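Peptide ABC transporter, peptide-binding protein (PDB 2D5W) binds oligopeptides as the solute-binding component of a peptide ABC transporter, probably handing them on for uptake into the cell. Local coordinates at residues A[506-519]-A[530-543]. Residues are numbered along the deposited sequence; the frame is centred on the assembly and turned at random.
Sequences WRNDEFDRLTSQAV and LFWRAQEIWAEELP
The indole of Trp506 lies between Pro543 and Asn508: Pro543 CB lies over the face of its five-membered ring, 3.5 Å from the centroid in a CH-pi contact, while Asn508 CB covers the opposite face. With CG anti to the backbone N (chi1 -170°), the ring reaches across to the end of helix 530-541, where Trp538 turns an edge toward its face in an offset edge-to-face pair, planes 77° apart. Trp506 CZ3 also lies over one face of the Phe511 ring. Were Trp506 reduced to an alanine, Pro543 would probably lose its aromatic platform and Trp538 its edge-to-face partner, and a gap would probably open beside Phe511. Apolar side chains continue the seam between helices 509-518 and 530-541, which run nearly antiparallel with axes 8.7 Å apart at closest approach. The small Ala534 admits the Phe511 ring, whose edge meets Ala534 O; Leu514 CD1 touches Ile537 CD1 at 3.7 Å, and Ala518 CB rests against Phe531 CE2 at 3.5 Å. Polar contacts gather at Asn508. Its OD1 caps helix 509-518 by accepting from Phe511 N at 2.9 Å, and its ND2 gives a weak, bent bond (126°) to Glu541 OE2, amide and carboxylate nearly perpendicular. A water also joins Glu541 OE2 to Arg507 O. The helix pairing within this solute-binding fold thus rests mainly on apolar and aromatic packing, while Asn508 links, through one weak bond, the start of one helix to the last turn of the other.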
loop_
_atom_site.group_PDB
_atom_site.type_symbol
_atom_site.label_atom_id
_atom_site.label_comp_id
_atom_site.label_asym_id
_atom_site.label_seq_id
_atom_site.Cartn_x
_atom_site.Cartn_y
_atom_site.Cartn_z
ATOM N N TRP A 506 15.202 10.460 -1.477
ATOM C CA TRP A 506 16.266 10.448 -0.478
ATOM C C TRP A 506 17.391 9.501 -0.859
ATOM O O TRP A 506 17.168 8.467 -1.486
ATOM C CB TRP A 506 15.713 10.010 0.879
ATOM C CG TRP A 506 16.675 10.183 2.031
ATOM C CD1 TRP A 506 17.310 11.338 2.404
ATOM C CD2 TRP A 506 17.026 9.199 3.014
ATOM N NE1 TRP A 506 18.022 11.135 3.562
ATOM C CE2 TRP A 506 17.866 9.832 3.959
ATOM C CE3 TRP A 506 16.708 7.846 3.191
ATOM C CZ2 TRP A 506 18.391 9.159 5.067
ATOM C CZ3 TRP A 506 17.229 7.175 4.295
ATOM C CH2 TRP A 506 18.062 7.836 5.219
ATOM N N ARG A 507 18.609 9.870 -0.479
ATOM C CA ARG A 507 19.762 9.016 -0.713
ATOM C C ARG A 507 20.722 9.086 0.462
ATOM O O ARG A 507 21.196 10.161 0.831
ATOM C CB ARG A 507 20.522 9.388 -1.990
ATOM C CG ARG A 507 21.794 8.550 -2.138
ATOM C CD ARG A 507 22.494 8.715 -3.472
ATOM N NE ARG A 507 23.692 7.879 -3.524
ATOM C CZ ARG A 507 24.434 7.695 -4.610
ATOM N NH1 ARG A 507 25.506 6.916 -4.556
ATOM N NH2 ARG A 507 24.102 8.286 -5.748
ATOM N N ASN A 508 20.982 7.933 1.061
ATOM C CA ASN A 508 21.924 7.823 2.166
ATOM C C ASN A 508 22.590 6.478 1.938
ATOM O O ASN A 508 21.971 5.427 2.116
ATOM C CB ASN A 508 21.207 7.851 3.517
ATOM C CG ASN A 508 22.176 7.841 4.686
ATOM O OD1 ASN A 508 22.781 6.817 4.998
ATOM N ND2 ASN A 508 22.340 8.993 5.330
ATOM N N ASP A 509 23.849 6.514 1.517
ATOM C CA ASP A 509 24.572 5.290 1.207
ATOM C C ASP A 509 24.715 4.319 2.366
ATOM O O ASP A 509 24.679 3.106 2.159
ATOM C CB ASP A 509 25.941 5.620 0.606
ATOM C CG ASP A 509 25.827 6.297 -0.750
ATOM O OD1 ASP A 509 24.742 6.222 -1.366
ATOM O OD2 ASP A 509 26.821 6.898 -1.208
ATOM N N GLU A 510 24.869 4.835 3.582
ATOM C CA GLU A 510 25.000 3.955 4.735
ATOM C C GLU A 510 23.672 3.244 4.987
ATOM O O GLU A 510 23.643 2.058 5.312
ATOM C CB GLU A 510 25.435 4.747 5.971
ATOM C CG GLU A 510 25.665 3.884 7.203
ATOM C CD GLU A 510 26.352 4.637 8.327
ATOM O OE1 GLU A 510 25.838 5.696 8.746
ATOM O OE2 GLU A 510 27.412 4.168 8.794
ATOM N N PHE A 511 22.573 3.974 4.827
ATOM C CA PHE A 511 21.245 3.396 5.004
ATOM C C PHE A 511 21.067 2.267 3.981
ATOM O O PHE A 511 20.573 1.188 4.312
ATOM C CB PHE A 511 20.173 4.465 4.781
ATOM C CG PHE A 511 18.765 3.964 4.958
ATOM C CD1 PHE A 511 18.136 4.016 6.200
ATOM C CD2 PHE A 511 18.067 3.439 3.877
ATOM C CE1 PHE A 511 16.830 3.553 6.363
ATOM C CE2 PHE A 511 16.765 2.972 4.025
ATOM C CZ PHE A 511 16.145 3.031 5.271
ATOM N N ASP A 512 21.473 2.520 2.738
ATOM C CA ASP A 512 21.349 1.508 1.690
ATOM C C ASP A 512 22.176 0.271 2.012
ATOM O O ASP A 512 21.735 -0.855 1.787
ATOM C CB ASP A 512 21.784 2.069 0.331
ATOM C CG ASP A 512 20.790 3.064 -0.241
ATOM O OD1 ASP A 512 19.731 3.281 0.384
ATOM O OD2 ASP A 512 21.062 3.629 -1.319
ATOM N N ARG A 513 23.376 0.475 2.543
ATOM C CA ARG A 513 24.241 -0.646 2.881
ATOM C C ARG A 513 23.638 -1.504 3.989
ATOM O O ARG A 513 23.600 -2.731 3.890
ATOM C CB ARG A 513 25.613 -0.135 3.322
ATOM C CG ARG A 513 26.670 -1.219 3.424
ATOM C CD ARG A 513 28.014 -0.656 3.865
ATOM N NE ARG A 513 28.459 0.451 3.021
ATOM C CZ ARG A 513 28.104 1.721 3.199
ATOM N NH1 ARG A 513 28.553 2.660 2.378
ATOM N NH2 ARG A 513 27.310 2.056 4.208
ATOM N N LEU A 514 23.164 -0.852 5.043
ATOM C CA LEU A 514 22.576 -1.553 6.176
ATOM C C LEU A 514 21.332 -2.348 5.800
ATOM O O LEU A 514 21.214 -3.521 6.154
ATOM C CB LEU A 514 22.236 -0.557 7.288
ATOM C CG LEU A 514 23.436 0.073 8.003
ATOM C CD1 LEU A 514 22.973 1.297 8.780
ATOM C CD2 LEU A 514 24.090 -0.943 8.931
ATOM N N THR A 515 20.409 -1.712 5.084
ATOM C CA THR A 515 19.174 -2.381 4.687
ATOM C C THR A 515 19.399 -3.471 3.642
ATOM O O THR A 515 18.726 -4.500 3.668
ATOM C CB THR A 515 18.119 -1.363 4.171
ATOM O OG1 THR A 515 18.688 -0.553 3.135
ATOM C CG2 THR A 515 17.644 -0.464 5.309
ATOM N N SER A 516 20.343 -3.256 2.730
ATOM C CA SER A 516 20.635 -4.261 1.714
ATOM C C SER A 516 21.213 -5.510 2.369
ATOM O O SER A 516 20.962 -6.625 1.922
ATOM C CB SER A 516 21.619 -3.720 0.676
ATOM O OG SER A 516 21.030 -2.673 -0.075
ATOM N N GLN A 517 21.992 -5.328 3.431
ATOM C CA GLN A 517 22.564 -6.474 4.123
ATOM C C GLN A 517 21.509 -7.133 5.006
ATOM O O GLN A 517 21.415 -8.358 5.078
ATOM C CB GLN A 517 23.745 -6.053 4.996
ATOM C CG GLN A 517 24.467 -7.243 5.608
ATOM C CD GLN A 517 25.560 -6.842 6.577
ATOM O OE1 GLN A 517 26.318 -5.904 6.328
ATOM N NE2 GLN A 517 25.658 -7.566 7.684
ATOM N N ALA A 518 20.711 -6.309 5.675
ATOM C CA ALA A 518 19.684 -6.804 6.577
ATOM C C ALA A 518 18.698 -7.775 5.943
ATOM O O ALA A 518 18.315 -8.756 6.570
ATOM C CB ALA A 518 18.928 -5.637 7.196
ATOM N N VAL A 519 18.282 -7.508 4.708
ATOM C CA VAL A 519 17.320 -8.393 4.059
ATOM C C VAL A 519 17.915 -9.757 3.732
ATOM O O VAL A 519 17.178 -10.710 3.480
ATOM C CB VAL A 519 16.725 -7.764 2.771
ATOM C CG1 VAL A 519 15.930 -6.514 3.127
ATOM C CG2 VAL A 519 17.821 -7.441 1.777
ATOM N N LEU A 530 20.623 -4.583 12.451
ATOM C CA LEU A 530 20.912 -3.792 11.264
ATOM C C LEU A 530 19.790 -2.801 10.971
ATOM O O LEU A 530 20.049 -1.638 10.665
ATOM C CB LEU A 530 21.146 -4.716 10.065
ATOM C CG LEU A 530 22.410 -5.575 10.190
ATOM C CD1 LEU A 530 22.414 -6.664 9.130
ATOM C CD2 LEU A 530 23.639 -4.692 10.065
ATOM N N PHE A 531 18.544 -3.257 11.068
ATOM C CA PHE A 531 17.412 -2.369 10.829
ATOM C C PHE A 531 17.342 -1.268 11.889
ATOM O O PHE A 531 16.899 -0.155 11.603
ATOM C CB PHE A 531 16.106 -3.166 10.807
ATOM C CG PHE A 531 15.679 -3.590 9.429
ATOM C CD1 PHE A 531 15.088 -2.677 8.557
ATOM C CD2 PHE A 531 15.867 -4.901 9.000
ATOM C CE1 PHE A 531 14.690 -3.065 7.279
ATOM C CE2 PHE A 531 15.471 -5.298 7.721
ATOM C CZ PHE A 531 14.882 -4.377 6.861
ATOM N N TRP A 532 17.777 -1.573 13.110
ATOM C CA TRP A 532 17.758 -0.572 14.171
ATOM C C TRP A 532 18.761 0.529 13.859
ATOM O O TRP A 532 18.478 1.710 14.058
ATOM C CB TRP A 532 18.061 -1.221 15.526
ATOM C CG TRP A 532 16.831 -1.763 16.195
ATOM C CD1 TRP A 532 15.709 -2.252 15.580
ATOM C CD2 TRP A 532 16.591 -1.865 17.603
ATOM N NE1 TRP A 532 14.787 -2.644 16.518
ATOM C CE2 TRP A 532 15.303 -2.422 17.768
ATOM C CE3 TRP A 532 17.339 -1.540 18.744
ATOM C CZ2 TRP A 532 14.744 -2.660 19.028
ATOM C CZ3 TRP A 532 16.781 -1.777 19.999
ATOM C CH2 TRP A 532 15.496 -2.331 20.128
ATOM N N ARG A 533 19.927 0.147 13.349
ATOM C CA ARG A 533 20.942 1.131 12.997
ATOM C C ARG A 533 20.430 1.975 11.832
ATOM O O ARG A 533 20.633 3.187 11.801
ATOM C CB ARG A 533 22.255 0.434 12.623
ATOM C CG ARG A 533 22.667 -0.662 13.605
ATOM C CD ARG A 533 22.411 -0.251 15.050
ATOM N NE ARG A 533 22.252 -1.408 15.928
ATOM C CZ ARG A 533 21.809 -1.340 17.179
ATOM N NH1 ARG A 533 21.695 -2.445 17.905
ATOM N NH2 ARG A 533 21.472 -0.170 17.705
ATOM N N ALA A 534 19.753 1.336 10.881
ATOM C CA ALA A 534 19.206 2.059 9.738
ATOM C C ALA A 534 18.169 3.083 10.205
ATOM O O ALA A 534 18.114 4.202 9.691
ATOM C CB ALA A 534 18.574 1.084 8.750
ATOM N N GLN A 535 17.351 2.704 11.182
ATOM C CA GLN A 535 16.331 3.612 11.699
ATOM C C GLN A 535 16.946 4.798 12.445
ATOM O O GLN A 535 16.392 5.896 12.429
ATOM C CB GLN A 535 15.348 2.855 12.597
ATOM C CG GLN A 535 14.435 1.909 11.818
ATOM C CD GLN A 535 13.592 1.021 12.716
ATOM O OE1 GLN A 535 12.572 1.443 13.265
ATOM N NE2 GLN A 535 14.029 -0.222 12.880
ATOM N N GLU A 536 18.090 4.580 13.089
ATOM C CA GLU A 536 18.767 5.663 13.802
ATOM C C GLU A 536 19.204 6.725 12.790
ATOM O O GLU A 536 19.022 7.923 13.014
ATOM C CB GLU A 536 19.992 5.130 14.555
ATOM C CG GLU A 536 19.675 4.290 15.787
ATOM C CD GLU A 536 19.354 5.126 17.019
ATOM O OE1 GLU A 536 19.048 4.532 18.075
ATOM O OE2 GLU A 536 19.412 6.372 16.942
ATOM N N ILE A 537 19.781 6.281 11.679
ATOM C CA ILE A 537 20.222 7.197 10.634
ATOM C C ILE A 537 19.011 7.906 10.030
ATOM O O ILE A 537 19.021 9.119 9.823
ATOM C CB ILE A 537 20.976 6.438 9.522
ATOM C CG1 ILE A 537 22.300 5.902 10.076
ATOM C CG2 ILE A 537 21.219 7.351 8.329
ATOM C CD1 ILE A 537 23.016 4.953 9.141
ATOM N N TRP A 538 17.962 7.136 9.758
ATOM C CA TRP A 538 16.730 7.661 9.183
ATOM C C TRP A 538 16.175 8.803 10.040
ATOM O O TRP A 538 15.797 9.856 9.522
ATOM C CB TRP A 538 15.698 6.530 9.086
ATOM C CG TRP A 538 14.419 6.886 8.378
ATOM C CD1 TRP A 538 14.109 6.640 7.070
ATOM C CD2 TRP A 538 13.281 7.547 8.942
ATOM N NE1 TRP A 538 12.845 7.104 6.785
ATOM C CE2 TRP A 538 12.316 7.669 7.917
ATOM C CE3 TRP A 538 12.980 8.050 10.217
ATOM C CZ2 TRP A 538 11.071 8.274 8.126
ATOM C CZ3 TRP A 538 11.743 8.652 10.424
ATOM C CH2 TRP A 538 10.804 8.758 9.382
ATOM N N ALA A 539 16.136 8.595 11.353
ATOM C CA ALA A 539 15.605 9.602 12.265
ATOM C C ALA A 539 16.438 10.879 12.303
ATOM O O ALA A 539 15.898 11.966 12.506
ATOM C CB ALA A 539 15.466 9.022 13.668
ATOM N N GLU A 540 17.746 10.763 12.115
ATOM C CA GLU A 540 18.584 11.955 12.122
ATOM C C GLU A 540 18.348 12.794 10.870
ATOM O O GLU A 540 18.364 14.024 10.927
ATOM C CB GLU A 540 20.066 11.577 12.202
ATOM C CG GLU A 540 21.011 12.758 11.965
ATOM C CD GLU A 540 20.781 13.917 12.929
ATOM O OE1 GLU A 540 21.199 15.050 12.606
ATOM O OE2 GLU A 540 20.194 13.702 14.010
ATOM N N GLU A 541 18.110 12.123 9.746
ATOM C CA GLU A 541 17.916 12.793 8.464
ATOM C C GLU A 541 16.476 13.182 8.111
ATOM O O GLU A 541 16.261 14.080 7.294
ATOM C CB GLU A 541 18.488 11.908 7.356
ATOM C CG GLU A 541 19.938 11.498 7.585
ATOM C CD GLU A 541 20.915 12.359 6.816
ATOM O OE1 GLU A 541 20.843 13.600 6.930
ATOM O OE2 GLU A 541 21.761 11.790 6.095
ATOM N N LEU A 542 15.502 12.502 8.709
ATOM C CA LEU A 542 14.085 12.773 8.447
ATOM C C LEU A 542 13.724 12.926 6.965
ATOM O O LEU A 542 13.225 13.971 6.539
ATOM C CB LEU A 542 13.627 14.025 9.205
ATOM C CG LEU A 542 13.602 13.956 10.732
ATOM C CD1 LEU A 542 13.184 15.316 11.271
ATOM C CD2 LEU A 542 12.641 12.869 11.202
ATOM N N PRO A 543 13.972 11.883 6.154
ATOM C CA PRO A 543 13.632 11.988 4.729
ATOM C C PRO A 543 12.127 12.208 4.550
ATOM O O PRO A 543 11.679 12.740 3.537
ATOM C CB PRO A 543 14.127 10.663 4.151
ATOM C CG PRO A 543 14.096 9.728 5.323
ATOM C CD PRO A 543 14.589 10.580 6.463
HETATM O O HOH W 1 21.704 11.261 3.339
#